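Local coordinates for alanine racemase (Acinetobacter baumannii, PDB 4QHR), which belongs to the alanine racemase family of two-domain proteins, with an N-terminal TIM-barrel domain followed by a C-terminal domain rich in beta strands, at residues Leu17-Gln22 / Ala196-Pro201. Sequence-based numbering, arbitrary orientation.
Sequences LNRVKQ and AIFKWP
Ile-197 and Val-20 form the closest CA pair of segments 17-22 and 196-201, 7.3 Å apart. The touch is made by methyl ends: CD1 of Ile-197 lies 4.0 Å from CG1 of Val-20, an ordinary van der Waals distance. The side chain of Ile-197 sets out toward segment 17-22, and with CG1 anti to the residue's own carbonyl carbon (chi1 -68°) and an extended chi2 it carries CD1 across to the valine. Val-20, whose CB leaves its helix more to one side, needs no such reach. Both residues are buried, and branched aliphatic side chains suit a place whose neighbours include Val-208, with Ile-29 also beside Val-20.

Beside this pair, at the partly exposed side, an arginine meets an aromatic edge. NH2 of Arg-19 comes within 3.7 Å of CE1 of Phe-198, lying near the plane of the ring; it therefore does not sit over the aromatic face. The guanidinium and ring planes are 66° apart. The arginine chain, bent at chi2 and chi3, holds its head out beside the helix, where NH1 donates a nearly straight hydrogen bond of 3.1 Å to OE1 of Gln-22, in the guanidinium plane. Its length also lets NE and NH2 reach the carbonyl oxygens of Asp-229 and Leu-228, and the three bonds should restrict the group's rotation. Phe-198 offers an apolar surface that Met-213 and Leu-23 also touch.

The two helices belong to the N-terminal TIM-barrel domain and flank its parallel strands. Val-20 packs on strand 28-32 through Ile-29, and both it and Ile-197 rest on Val-208 of strand 207-208. Met-213 touches Val-20 as well, while Leu-23, at the end of helix 10-23, extends the packing against Ile-197.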
ATOM      1  N   LEU A  17     -18.658  -8.543 -14.913  1.00  8.79           N
ATOM      2  CA  LEU A  17     -19.722  -9.275 -14.200  1.00  9.18           C
ATOM      3  C   LEU A  17     -20.560 -10.081 -15.213  1.00  9.95           C
ATOM      4  O   LEU A  17     -20.932 -11.245 -14.950  1.00  9.80           O
ATOM      5  CB  LEU A  17     -20.597  -8.333 -13.397  1.00  9.10           C
ATOM      6  CG  LEU A  17     -21.747  -8.984 -12.624  1.00  9.03           C
ATOM      7  CD1 LEU A  17     -21.319 -10.136 -11.740  1.00  8.80           C
ATOM      8  CD2 LEU A  17     -22.486  -7.957 -11.809  1.00  9.44           C
ATOM      9  N   ASN A  18     -20.802  -9.473 -16.374  1.00 10.38           N
ATOM     10  CA  ASN A  18     -21.525 -10.121 -17.422  1.00 11.88           C
ATOM     11  C   ASN A  18     -20.750 -11.290 -17.984  1.00 11.53           C
ATOM     12  O   ASN A  18     -21.370 -12.283 -18.389  1.00 12.81           O
ATOM     13  CB  ASN A  18     -21.948  -9.147 -18.532  1.00 12.82           C
ATOM     14  CG  ASN A  18     -22.897  -9.807 -19.518  1.00 14.49           C
ATOM     15  OD1 ASN A  18     -24.030 -10.152 -19.153  1.00 16.69           O
ATOM     16  ND2 ASN A  18     -22.443 -10.035 -20.710  1.00 14.17           N
ATOM     17  N   ARG A  19     -19.417 -11.203 -18.013  1.00 10.87           N
ATOM     18  CA  ARG A  19     -18.607 -12.341 -18.353  1.00 10.15           C
ATOM     19  C   ARG A  19     -18.826 -13.523 -17.411  1.00 10.11           C
ATOM     20  O   ARG A  19     -18.927 -14.685 -17.856  1.00  9.93           O
ATOM     21  CB  ARG A  19     -17.124 -11.995 -18.453  1.00 10.68           C
ATOM     22  CG  ARG A  19     -16.767 -11.014 -19.573  1.00 11.02           C
ATOM     23  CD  ARG A  19     -16.657 -11.677 -20.956  1.00 11.19           C
ATOM     24  NE  ARG A  19     -15.554 -12.642 -20.928  1.00 11.26           N
ATOM     25  CZ  ARG A  19     -15.648 -13.956 -21.111  1.00 12.22           C
ATOM     26  NH1 ARG A  19     -16.822 -14.563 -21.402  1.00 13.80           N
ATOM     27  NH2 ARG A  19     -14.539 -14.699 -21.062  1.00 12.09           N
ATOM     28  N   VAL A  20     -18.931 -13.252 -16.117  1.00  9.64           N
ATOM     29  CA  VAL A  20     -19.241 -14.333 -15.185  1.00 10.28           C
ATOM     30  C   VAL A  20     -20.527 -15.039 -15.560  1.00 11.01           C
ATOM     31  O   VAL A  20     -20.587 -16.280 -15.564  1.00 10.78           O
ATOM     32  CB  VAL A  20     -19.354 -13.846 -13.699  1.00  9.99           C
ATOM     33  CG1 VAL A  20     -19.600 -15.045 -12.791  1.00  9.81           C
ATOM     34  CG2 VAL A  20     -18.084 -13.090 -13.305  1.00  9.53           C
ATOM     35  N   LYS A  21     -21.553 -14.241 -15.812  1.00 12.02           N
ATOM     36  CA  LYS A  21     -22.846 -14.739 -16.254  1.00 14.38           C
ATOM     37  C   LYS A  21     -22.798 -15.593 -17.521  1.00 14.31           C
ATOM     38  O   LYS A  21     -23.533 -16.581 -17.646  1.00 15.54           O
ATOM     39  CB  LYS A  21     -23.827 -13.589 -16.478  1.00 16.02           C
ATOM     40  CG  LYS A  21     -25.190 -14.102 -16.836  1.00 19.36           C
ATOM     41  CD  LYS A  21     -26.242 -13.013 -16.932  1.00 23.31           C
ATOM     42  CE  LYS A  21     -27.525 -13.652 -17.448  1.00 26.41           C
ATOM     43  NZ  LYS A  21     -28.644 -12.730 -17.161  1.00 29.80           N
ATOM     44  N   GLN A  22     -21.961 -15.203 -18.463  1.00 13.92           N
ATOM     45  CA  GLN A  22     -21.757 -15.972 -19.659  1.00 13.70           C
ATOM     46  C   GLN A  22     -21.030 -17.268 -19.347  1.00 13.59           C
ATOM     47  O   GLN A  22     -21.325 -18.305 -19.936  1.00 14.27           O
ATOM     48  CB  GLN A  22     -20.951 -15.166 -20.710  1.00 14.22           C
ATOM     49  CG  GLN A  22     -21.669 -13.954 -21.261  1.00 14.95           C
ATOM     50  CD  GLN A  22     -20.755 -13.096 -22.161  1.00 16.43           C
ATOM     51  OE1 GLN A  22     -19.537 -13.234 -22.165  1.00 15.03           O
ATOM     52  NE2 GLN A  22     -21.362 -12.184 -22.922  1.00 18.30           N
ATOM     53  N   ALA A 196     -11.524 -21.000 -11.334  1.00  8.77           N
ATOM     54  CA  ALA A 196     -12.437 -22.129 -11.508  1.00  9.12           C
ATOM     55  C   ALA A 196     -13.628 -21.795 -12.414  1.00  9.49           C
ATOM     56  O   ALA A 196     -14.104 -22.676 -13.148  1.00  9.44           O
ATOM     57  CB  ALA A 196     -12.935 -22.630 -10.182  1.00  9.71           C
ATOM     58  N   ILE A 197     -14.131 -20.537 -12.374  1.00  9.41           N
ATOM     59  CA  ILE A 197     -15.162 -20.114 -13.341  1.00  9.15           C
ATOM     60  C   ILE A 197     -14.665 -20.331 -14.789  1.00  9.83           C
ATOM     61  O   ILE A 197     -15.432 -20.797 -15.665  1.00  9.84           O
ATOM     62  CB  ILE A 197     -15.659 -18.662 -13.053  1.00  8.69           C
ATOM     63  CG1 ILE A 197     -16.432 -18.633 -11.727  1.00  8.68           C
ATOM     64  CG2 ILE A 197     -16.553 -18.147 -14.183  1.00  8.70           C
ATOM     65  CD1 ILE A 197     -16.671 -17.271 -11.142  1.00  8.45           C
ATOM     66  N   PHE A 198     -13.397 -20.011 -15.067  1.00 10.16           N
ATOM     67  CA  PHE A 198     -12.857 -20.200 -16.408  1.00 10.59           C
ATOM     68  C   PHE A 198     -12.594 -21.682 -16.707  1.00 11.63           C
ATOM     69  O   PHE A 198     -12.878 -22.156 -17.819  1.00 11.40           O
ATOM     70  CB  PHE A 198     -11.560 -19.389 -16.616  1.00 10.16           C
ATOM     71  CG  PHE A 198     -11.788 -17.951 -16.911  1.00 10.25           C
ATOM     72  CD1 PHE A 198     -12.143 -17.553 -18.169  1.00 10.55           C
ATOM     73  CD2 PHE A 198     -11.637 -16.997 -15.948  1.00 10.45           C
ATOM     74  CE1 PHE A 198     -12.365 -16.209 -18.467  1.00 10.74           C
ATOM     75  CE2 PHE A 198     -11.822 -15.673 -16.225  1.00 10.50           C
ATOM     76  CZ  PHE A 198     -12.208 -15.276 -17.488  1.00 10.80           C
ATOM     77  N   LYS A 199     -12.105 -22.406 -15.715  1.00 12.16           N
ATOM     78  CA  LYS A 199     -11.675 -23.778 -15.962  1.00 13.61           C
ATOM     79  C   LYS A 199     -12.681 -24.892 -15.769  1.00 14.21           C
ATOM     80  O   LYS A 199     -12.627 -25.841 -16.497  1.00 14.74           O
ATOM     81  CB  LYS A 199     -10.489 -24.081 -15.150  1.00 14.05           C
ATOM     82  CG  LYS A 199      -9.281 -23.335 -15.698  1.00 14.87           C
ATOM     83  CD  LYS A 199      -8.131 -23.334 -14.710  1.00 16.59           C
ATOM     84  CE  LYS A 199      -7.549 -24.714 -14.522  1.00 17.44           C
ATOM     85  NZ  LYS A 199      -6.229 -24.646 -13.843  1.00 18.46           N
ATOM     86  N   TRP A 200     -13.584 -24.779 -14.806  1.00 14.12           N
ATOM     87  CA  TRP A 200     -14.401 -25.908 -14.389  1.00 14.70           C
ATOM     88  C   TRP A 200     -15.869 -25.541 -14.247  1.00 14.39           C
ATOM     89  O   TRP A 200     -16.387 -25.579 -13.127  1.00 14.53           O
ATOM     90  CB  TRP A 200     -13.895 -26.487 -13.059  1.00 15.20           C
ATOM     91  CG  TRP A 200     -12.493 -26.855 -13.076  1.00 16.92           C
ATOM     92  CD1 TRP A 200     -11.840 -27.538 -14.068  1.00 18.09           C
ATOM     93  CD2 TRP A 200     -11.490 -26.550 -12.079  1.00 18.01           C
ATOM     94  NE1 TRP A 200     -10.519 -27.674 -13.740  1.00 18.15           N
ATOM     95  CE2 TRP A 200     -10.280 -27.089 -12.528  1.00 17.79           C
ATOM     96  CE3 TRP A 200     -11.505 -25.870 -10.857  1.00 18.42           C
ATOM     97  CZ2 TRP A 200      -9.097 -26.981 -11.802  1.00 18.30           C
ATOM     98  CZ3 TRP A 200     -10.344 -25.762 -10.140  1.00 18.35           C
ATOM     99  CH2 TRP A 200      -9.145 -26.323 -10.613  1.00 18.35           C
ATOM    100  N   PRO A 201     -16.562 -25.266 -15.374  1.00 14.39           N
ATOM    101  CA  PRO A 201     -17.991 -24.927 -15.264  1.00 14.54           C
ATOM    102  C   PRO A 201     -18.781 -26.059 -14.649  1.00 15.10           C
ATOM    103  O   PRO A 201     -19.827 -25.795 -14.075  1.00 14.95           O
ATOM    104  CB  PRO A 201     -18.436 -24.642 -16.721  1.00 14.41           C
ATOM    105  CG  PRO A 201     -17.394 -25.298 -17.561  1.00 14.76           C
ATOM    106  CD  PRO A 201     -16.100 -25.245 -16.776  1.00 14.61           C
TER